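Local atomic coordinates of TCP pilus virulence regulatory protein (Vibrio cholerae, PDB entry 4MLO), a protein that is an AraC-family transcriptional activator that probably switches on virulence genes and binds palmitoleic acid in a pocket. Residues H121-V126 with K145-G150; S175-S180 with R184-A189. All blocks are in the same frame, centred on the assembly; numbering follows the deposited sequence.

Interaction 1 (H121-V126 with K145-G150)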
ATOM      1  N   HIS A 121      -3.727   3.127 -23.751  1.00 43.88           N
ATOM      2  CA  HIS A 121      -3.698   4.587 -23.748  1.00 44.17           C
ATOM      3  C   HIS A 121      -4.765   5.172 -22.831  1.00 39.43           C
ATOM      4  O   HIS A 121      -4.466   5.986 -21.950  1.00 37.15           O
ATOM      5  CB  HIS A 121      -3.879   5.114 -25.182  1.00 40.19           C
ATOM      6  N   ASN A 122      -6.020   4.768 -23.028  1.00 36.97           N
ATOM      7  CA  ASN A 122      -7.122   5.394 -22.309  1.00 35.08           C
ATOM      8  C   ASN A 122      -6.976   5.215 -20.794  1.00 34.33           C
ATOM      9  O   ASN A 122      -7.245   6.148 -20.025  1.00 33.10           O
ATOM     10  CB  ASN A 122      -8.443   4.813 -22.808  1.00 37.25           C
ATOM     11  N   ASP A 123      -6.517   4.035 -20.350  1.00 40.74           N
ATOM     12  CA  ASP A 123      -6.443   3.751 -18.915  1.00 35.12           C
ATOM     13  C   ASP A 123      -5.383   4.603 -18.222  1.00 31.76           C
ATOM     14  O   ASP A 123      -5.616   5.121 -17.120  1.00 32.02           O
ATOM     15  CB  ASP A 123      -6.156   2.262 -18.676  1.00 35.19           C
ATOM     16  CG  ASP A 123      -7.387   1.373 -18.857  1.00 38.65           C
ATOM     17  OD1 ASP A 123      -7.208   0.134 -18.929  1.00 37.93           O
ATOM     18  OD2 ASP A 123      -8.521   1.897 -18.949  1.00 42.09           O
ATOM     19  N   ILE A 124      -4.197   4.734 -18.820  1.00 31.05           N
ATOM     20  CA  ILE A 124      -3.153   5.510 -18.152  1.00 32.93           C
ATOM     21  C   ILE A 124      -3.541   6.983 -18.136  1.00 38.79           C
ATOM     22  O   ILE A 124      -3.167   7.731 -17.219  1.00 33.97           O
ATOM     23  CB  ILE A 124      -1.781   5.250 -18.817  1.00 40.53           C
ATOM     24  CG1 ILE A 124      -0.633   5.707 -17.912  1.00 42.00           C
ATOM     25  CG2 ILE A 124      -1.669   5.930 -20.172  1.00 44.38           C
ATOM     26  CD1 ILE A 124      -0.506   4.915 -16.626  1.00 42.48           C
ATOM     27  N   ALA A 125      -4.347   7.415 -19.105  1.00 42.89           N
ATOM     28  CA  ALA A 125      -4.813   8.795 -19.107  1.00 34.90           C
ATOM     29  C   ALA A 125      -5.716   9.075 -17.914  1.00 35.62           C
ATOM     30  O   ALA A 125      -5.590  10.125 -17.271  1.00 38.09           O
ATOM     31  CB  ALA A 125      -5.542   9.096 -20.418  1.00 41.38           C
ATOM     32  N   VAL A 126      -6.626   8.150 -17.590  1.00 31.21           N
ATOM     33  CA  VAL A 126      -7.540   8.383 -16.474  1.00 34.34           C
ATOM     34  C   VAL A 126      -6.770   8.411 -15.157  1.00 31.78           C
ATOM     35  O   VAL A 126      -6.984   9.292 -14.315  1.00 26.79           O
ATOM     36  CB  VAL A 126      -8.657   7.320 -16.458  1.00 35.34           C
ATOM     37  CG1 VAL A 126      -9.470   7.407 -15.170  1.00 36.99           C
ATOM     38  CG2 VAL A 126      -9.559   7.482 -17.696  1.00 36.84           C
ATOM     39  N   LYS A 145     -16.368   4.653 -10.186  1.00 25.45           N
ATOM     40  CA  LYS A 145     -16.679   3.316  -9.686  1.00 25.17           C
ATOM     41  C   LYS A 145     -16.614   2.284 -10.807  1.00 25.85           C
ATOM     42  O   LYS A 145     -16.070   1.182 -10.621  1.00 24.24           O
ATOM     43  CB  LYS A 145     -18.052   3.312  -9.011  1.00 23.29           C
ATOM     44  CG  LYS A 145     -18.074   4.070  -7.678  1.00 26.70           C
ATOM     45  CD  LYS A 145     -19.430   4.011  -6.970  1.00 29.11           C
ATOM     46  CE  LYS A 145     -20.465   4.839  -7.704  1.00 36.69           C
ATOM     47  NZ  LYS A 145     -21.727   4.938  -6.944  1.00 38.03           N
ATOM     48  N   VAL A 146     -17.140   2.627 -11.991  1.00 21.30           N
ATOM     49  CA  VAL A 146     -17.106   1.694 -13.113  1.00 22.99           C
ATOM     50  C   VAL A 146     -15.674   1.484 -13.579  1.00 21.71           C
ATOM     51  O   VAL A 146     -15.259   0.349 -13.861  1.00 25.86           O
ATOM     52  CB  VAL A 146     -18.006   2.201 -14.261  1.00 29.62           C
ATOM     53  CG1 VAL A 146     -17.843   1.336 -15.505  1.00 25.90           C
ATOM     54  CG2 VAL A 146     -19.463   2.201 -13.814  1.00 27.15           C
ATOM     55  N   PHE A 147     -14.899   2.566 -13.680  1.00 23.02           N
ATOM     56  CA  PHE A 147     -13.511   2.447 -14.135  1.00 25.21           C
ATOM     57  C   PHE A 147     -12.697   1.540 -13.211  1.00 26.24           C
ATOM     58  O   PHE A 147     -12.044   0.587 -13.667  1.00 21.84           O
ATOM     59  CB  PHE A 147     -12.864   3.825 -14.221  1.00 24.50           C
ATOM     60  CG  PHE A 147     -11.428   3.779 -14.655  1.00 22.47           C
ATOM     61  CD1 PHE A 147     -11.106   3.790 -15.993  1.00 26.49           C
ATOM     62  CD2 PHE A 147     -10.408   3.675 -13.733  1.00 25.31           C
ATOM     63  CE1 PHE A 147      -9.794   3.730 -16.404  1.00 29.99           C
ATOM     64  CE2 PHE A 147      -9.101   3.610 -14.142  1.00 25.60           C
ATOM     65  CZ  PHE A 147      -8.802   3.637 -15.487  1.00 27.74           C
ATOM     66  N   PHE A 148     -12.750   1.802 -11.900  1.00 21.28           N
ATOM     67  CA  PHE A 148     -11.908   1.073 -10.955  1.00 22.35           C
ATOM     68  C   PHE A 148     -12.409  -0.345 -10.688  1.00 20.85           C
ATOM     69  O   PHE A 148     -11.589  -1.255 -10.522  1.00 21.95           O
ATOM     70  CB  PHE A 148     -11.774   1.865  -9.664  1.00 20.34           C
ATOM     71  CG  PHE A 148     -10.725   2.926  -9.737  1.00 23.70           C
ATOM     72  CD1 PHE A 148      -9.393   2.604  -9.523  1.00 23.23           C
ATOM     73  CD2 PHE A 148     -11.057   4.231 -10.063  1.00 24.01           C
ATOM     74  CE1 PHE A 148      -8.397   3.592  -9.590  1.00 29.18           C
ATOM     75  CE2 PHE A 148     -10.066   5.226 -10.142  1.00 29.89           C
ATOM     76  CZ  PHE A 148      -8.745   4.905  -9.908  1.00 29.13           C
ATOM     77  N   SER A 149     -13.727  -0.585 -10.663  1.00 19.18           N
ATOM     78  CA  SER A 149     -14.173  -1.968 -10.567  1.00 22.94           C
ATOM     79  C   SER A 149     -13.750  -2.766 -11.799  1.00 26.16           C
ATOM     80  O   SER A 149     -13.295  -3.909 -11.676  1.00 26.23           O
ATOM     81  CB  SER A 149     -15.694  -2.040 -10.347  1.00 26.42           C
ATOM     82  OG  SER A 149     -16.400  -1.378 -11.370  1.00 33.73           O
ATOM     83  N   GLY A 150     -13.874  -2.187 -12.994  1.00 20.35           N
ATOM     84  CA  GLY A 150     -13.456  -2.906 -14.189  1.00 20.15           C
ATOM     85  C   GLY A 150     -11.951  -3.116 -14.240  1.00 24.53           C
ATOM     86  O   GLY A 150     -11.472  -4.166 -14.680  1.00 24.40           O
TER
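A chi1 of 179° sets Phe147 CG opposite its own amide nitrogen and carries the ring from helix 141-159 toward helix 121-131, where Val126 and Asp123, neighbours one turn apart, receive it. Val126 has CG1 in the corresponding position, opposite its own N (chi1 170°), and this places the methyl squarely over the ring: CG1 stands 3.8 Å from the Phe147 centroid, only 7° off the normal, a CH-pi contact. Val126 CB lies over the same face, 3.8 Å from Phe147 CE1, so the branch point and one methyl both bear on it. Asp123 comes in obliquely from the preceding turn. Its OD2 is 3.4 Å from Phe147 CE1, with the carboxylate nearly perpendicular to the ring, while OD1 is engaged in a salt bridge to Lys154, about two turns further along the helix that carries Phe147. Within that helix the edge of the Phe147 ring faces Phe148 CD2, and Phe148 itself meets the rings of Phe7 and Phe90. Ser149 OG adds a 2.7 Å bond to Lys145 O, which also takes Ser149 N from the other face of its carbonyl plane. The segments thus meet by apolar packing of Val126 on the ring and a carboxylate oxygen beside it, without a polar bond between them; the nearest CA atoms, those of Asp123 and Phe147, are 8.6 Å apart. A polar tie between the helices comes from Asp123 and Lys154; this pairing probably keeps the carboxylate ionised beside the ring, so that dispersion and charge pairing fasten the same two helices.

Interaction 2 (S175-S180 with R184-A189)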
ATOM      1  N   SER A 175      -5.408  -6.034  11.796  1.00 13.54           N
ATOM      2  CA  SER A 175      -4.923  -4.701  11.463  0.50 15.93           C
ATOM      3  C   SER A 175      -5.882  -3.617  11.923  1.00 13.95           C
ATOM      4  O   SER A 175      -5.463  -2.578  12.440  1.00 15.50           O
ATOM      5  CB  SER A 175      -4.691  -4.608   9.957  0.50 16.37           C
ATOM      6  OG  SER A 175      -3.838  -5.661   9.529  0.50 19.88           O
ATOM      7  N   CYS A 176      -7.192  -3.827  11.714  1.00 12.25           N
ATOM      8  CA  CYS A 176      -8.190  -2.843  12.113  1.00 16.84           C
ATOM      9  C   CYS A 176      -8.169  -2.621  13.617  1.00 13.25           C
ATOM     10  O   CYS A 176      -8.294  -1.492  14.110  1.00 15.05           O
ATOM     11  CB  CYS A 176      -9.562  -3.326  11.672  1.00 23.94           C
ATOM     12  SG  CYS A 176     -10.864  -2.161  11.884  1.00 34.58           S
ATOM     13  N   LEU A 177      -8.039  -3.702  14.361  1.00 10.80           N
ATOM     14  CA  LEU A 177      -7.955  -3.611  15.800  1.00 12.16           C
ATOM     15  C   LEU A 177      -6.740  -2.793  16.230  1.00 12.89           C
ATOM     16  O   LEU A 177      -6.859  -1.865  17.034  1.00 12.37           O
ATOM     17  CB  LEU A 177      -7.912  -5.024  16.377  1.00 12.89           C
ATOM     18  CG  LEU A 177      -7.650  -5.143  17.865  1.00 14.49           C
ATOM     19  CD1 LEU A 177      -8.871  -4.592  18.647  1.00 15.54           C
ATOM     20  CD2 LEU A 177      -7.378  -6.597  18.256  1.00 19.01           C
ATOM     21  N   VAL A 178      -5.565  -3.088  15.665  1.00 11.76           N
ATOM     22  CA  VAL A 178      -4.368  -2.355  16.062  1.00 10.74           C
ATOM     23  C   VAL A 178      -4.516  -0.875  15.729  1.00 12.58           C
ATOM     24  O   VAL A 178      -4.124   0.011  16.513  1.00 12.85           O
ATOM     25  CB  VAL A 178      -3.141  -2.979  15.368  1.00  9.70           C
ATOM     26  CG1 VAL A 178      -1.891  -2.125  15.592  1.00 10.35           C
ATOM     27  CG2 VAL A 178      -2.892  -4.380  15.889  1.00  9.23           C
ATOM     28  N   LYS A 179      -5.063  -0.585  14.551  1.00 13.88           N
ATOM     29  CA  LYS A 179      -5.235   0.783  14.086  1.00 13.34           C
ATOM     30  C   LYS A 179      -6.281   1.539  14.873  1.00 17.15           C
ATOM     31  O   LYS A 179      -6.318   2.768  14.782  1.00 17.11           O
ATOM     32  CB  LYS A 179      -5.618   0.798  12.615  1.00 13.98           C
ATOM     33  CG  LYS A 179      -4.511   0.365  11.693  1.00 20.51           C
ATOM     34  CD  LYS A 179      -4.780   0.796  10.288  1.00 33.20           C
ATOM     35  CE  LYS A 179      -5.701  -0.120   9.554  1.00 32.13           C
ATOM     36  NZ  LYS A 179      -5.589   0.108   8.073  1.00 25.59           N
ATOM     37  N   SER A 180      -7.147   0.839  15.619  1.00 14.39           N
ATOM     38  CA  SER A 180      -8.127   1.503  16.461  1.00 16.64           C
ATOM     39  C   SER A 180      -7.525   2.090  17.734  1.00 17.58           C
ATOM     40  O   SER A 180      -8.174   2.925  18.387  1.00 14.96           O
ATOM     41  CB  SER A 180      -9.238   0.513  16.815  1.00 15.60           C
ATOM     42  OG  SER A 180      -8.882  -0.399  17.860  1.00 17.72           O
ATOM     43  N   ARG A 184      -1.588   1.500  21.964  1.00 10.67           N
ATOM     44  CA  ARG A 184      -1.766   0.471  22.970  1.00  9.52           C
ATOM     45  C   ARG A 184      -0.580  -0.483  22.959  1.00  9.19           C
ATOM     46  O   ARG A 184      -0.003  -0.773  21.888  1.00  9.68           O
ATOM     47  CB  ARG A 184      -3.077  -0.269  22.712  1.00  8.94           C
ATOM     48  CG  ARG A 184      -3.384  -1.373  23.713  1.00 10.51           C
ATOM     49  CD  ARG A 184      -4.822  -1.831  23.529  1.00 13.02           C
ATOM     50  NE  ARG A 184      -5.039  -3.078  24.252  1.00 12.83           N
ATOM     51  CZ  ARG A 184      -6.193  -3.740  24.286  1.00 17.40           C
ATOM     52  NH1 ARG A 184      -7.261  -3.272  23.655  1.00 15.15           N
ATOM     53  NH2 ARG A 184      -6.257  -4.885  24.959  1.00 16.55           N
ATOM     54  N   ASN A 185      -0.265  -1.021  24.153  1.00 10.44           N
ATOM     55  CA  ASN A 185       0.873  -1.931  24.321  1.00  7.59           C
ATOM     56  C   ASN A 185       0.433  -3.345  23.923  1.00 10.45           C
ATOM     57  O   ASN A 185       0.330  -4.270  24.743  1.00 13.10           O
ATOM     58  CB  ASN A 185       1.466  -1.884  25.728  1.00  9.71           C
ATOM     59  CG  ASN A 185       1.945  -0.485  26.134  1.00 13.83           C
ATOM     60  OD1 ASN A 185       1.629   0.000  27.218  1.00 15.66           O
ATOM     61  ND2 ASN A 185       2.732   0.168  25.255  1.00 15.23           N
ATOM     62  N   TRP A 186       0.151  -3.489  22.635  1.00 10.20           N
ATOM     63  CA  TRP A 186      -0.422  -4.717  22.089  1.00  9.26           C
ATOM     64  C   TRP A 186       0.497  -5.912  22.311  1.00  8.97           C
ATOM     65  O   TRP A 186       1.710  -5.848  22.098  1.00 11.07           O
ATOM     66  CB  TRP A 186      -0.671  -4.593  20.585  1.00 11.32           C
ATOM     67  CG  TRP A 186      -1.688  -3.595  20.194  1.00 10.85           C
ATOM     68  CD1 TRP A 186      -1.449  -2.390  19.621  1.00 10.59           C
ATOM     69  CD2 TRP A 186      -3.095  -3.716  20.324  1.00  9.73           C
ATOM     70  NE1 TRP A 186      -2.647  -1.739  19.363  1.00 10.15           N
ATOM     71  CE2 TRP A 186      -3.671  -2.531  19.788  1.00 10.77           C
ATOM     72  CE3 TRP A 186      -3.943  -4.693  20.860  1.00 12.28           C
ATOM     73  CZ2 TRP A 186      -5.032  -2.310  19.762  1.00 12.45           C
ATOM     74  CZ3 TRP A 186      -5.292  -4.471  20.814  1.00 15.20           C
ATOM     75  CH2 TRP A 186      -5.824  -3.281  20.273  1.00 14.31           C
ATOM     76  N   ARG A 187      -0.116  -7.016  22.728  1.00 10.52           N
ATOM     77  CA  ARG A 187       0.501  -8.328  22.860  1.00 10.57           C
ATOM     78  C   ARG A 187      -0.426  -9.351  22.195  1.00 10.18           C
ATOM     79  O   ARG A 187      -1.608  -9.093  21.975  1.00  9.15           O
ATOM     80  CB  ARG A 187       0.648  -8.694  24.352  1.00 15.51           C
ATOM     81  CG  ARG A 187       1.385  -7.698  25.231  1.00 25.16           C
ATOM     82  CD  ARG A 187       0.937  -7.827  26.719  1.00 33.40           C
ATOM     83  NE  ARG A 187      -0.525  -7.730  26.905  1.00 43.87           N
ATOM     84  CZ  ARG A 187      -1.149  -7.843  28.081  1.00 42.42           C
ATOM     85  NH1 ARG A 187      -0.449  -8.036  29.188  1.00 36.13           N
ATOM     86  NH2 ARG A 187      -2.471  -7.752  28.160  1.00 32.59           N
ATOM     87  N   TRP A 188       0.099 -10.546  21.905  1.00 11.19           N
ATOM     88  CA  TRP A 188      -0.705 -11.525  21.195  1.00  9.69           C
ATOM     89  C   TRP A 188      -1.982 -11.840  21.948  1.00 10.69           C
ATOM     90  O   TRP A 188      -3.010 -12.095  21.322  1.00 10.59           O
ATOM     91  CB  TRP A 188       0.106 -12.806  20.966  1.00  8.93           C
ATOM     92  CG  TRP A 188       0.514 -13.055  19.574  1.00 10.00           C
ATOM     93  CD1 TRP A 188       1.801 -13.218  19.111  1.00  9.09           C
ATOM     94  CD2 TRP A 188      -0.341 -13.276  18.452  1.00  9.48           C
ATOM     95  NE1 TRP A 188       1.782 -13.526  17.788  1.00 10.42           N
ATOM     96  CE2 TRP A 188       0.487 -13.551  17.343  1.00 12.13           C
ATOM     97  CE3 TRP A 188      -1.721 -13.280  18.270  1.00  9.91           C
ATOM     98  CZ2 TRP A 188      -0.021 -13.808  16.084  1.00 10.29           C
ATOM     99  CZ3 TRP A 188      -2.232 -13.536  17.027  1.00 11.27           C
ATOM    100  CH2 TRP A 188      -1.377 -13.819  15.925  1.00 13.45           C
ATOM    101  N   ALA A 189      -1.931 -11.851  23.291  1.00 12.36           N
ATOM    102  CA  ALA A 189      -3.107 -12.240  24.045  1.00 10.08           C
ATOM    103  C   ALA A 189      -4.227 -11.251  23.824  1.00 10.35           C
ATOM    104  O   ALA A 189      -5.409 -11.631  23.814  1.00 12.24           O
ATOM    105  CB  ALA A 189      -2.803 -12.354  25.541  1.00 12.77           C
TER
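The Trp186 indole is sandwiched: Val178 CA lies 3.3 Å above one face, toward the rim, and Arg184 CD lies 3.6 Å from the opposite face. The guanidinium of Arg184 continues this second layer, with Trp186 CZ3 over one of its faces, and its NH1 forms a salt bridge with Glu194. On the helix side Val178 CG2 stands 4.3 Å from the centroid of the five-membered ring, 4° off the normal, a CH-pi contact. Leu177 meets the far end of the six-membered ring, its CG 3.5 Å from Trp186 CH2. The indole reaches this position because Trp186 CG lies anti to the carbonyl carbon, beside the backbone N (chi1 -65°). Leu177 O comes within 3.3 Å of Trp186 CZ2, but its hydrogen bonds are with Ser180: the hydroxyl OG donates in the carbonyl plane at 2.6 Å, and Ser180 N donates as well. Trp186 NE1 is held by Asp181 O, in the short connection between the segments, which, with the packing on both faces, helps to fix the ring's rotation. Ile191 and Phe213 add further apolar contacts to the indole. The arrangement is a tryptophan in the loop between two consecutive helices, packed back on the end of the first: the chain leaves helix 170-180, passes through an inverse gamma turn centred on Asn185, and enters helix 188-195 with Arg187 as N-cap, consistent with the all-helical DNA-binding domain of AraC-family regulators.

Interaction 1 closes before interaction 2 opens along the chain, and the two lie on opposite sides of its centre, their centres 36 Å apart and their nearest atoms about 18 Å apart. Interaction 1 joins helices 121-131 and 141-159 within the cupin-like N-terminal region, beside the beta-sheets. Interaction 2 joins the end of helix 170-180 to the approach to helix 188-195, in the helical C-terminal part. Helices 141-159 and 170-180 follow one another in sequence, so the chain passes from one contact to the other through a single connection. Each contact is thus local to its own part of this regulator, whose palmitoleic acid pocket draws residues from both.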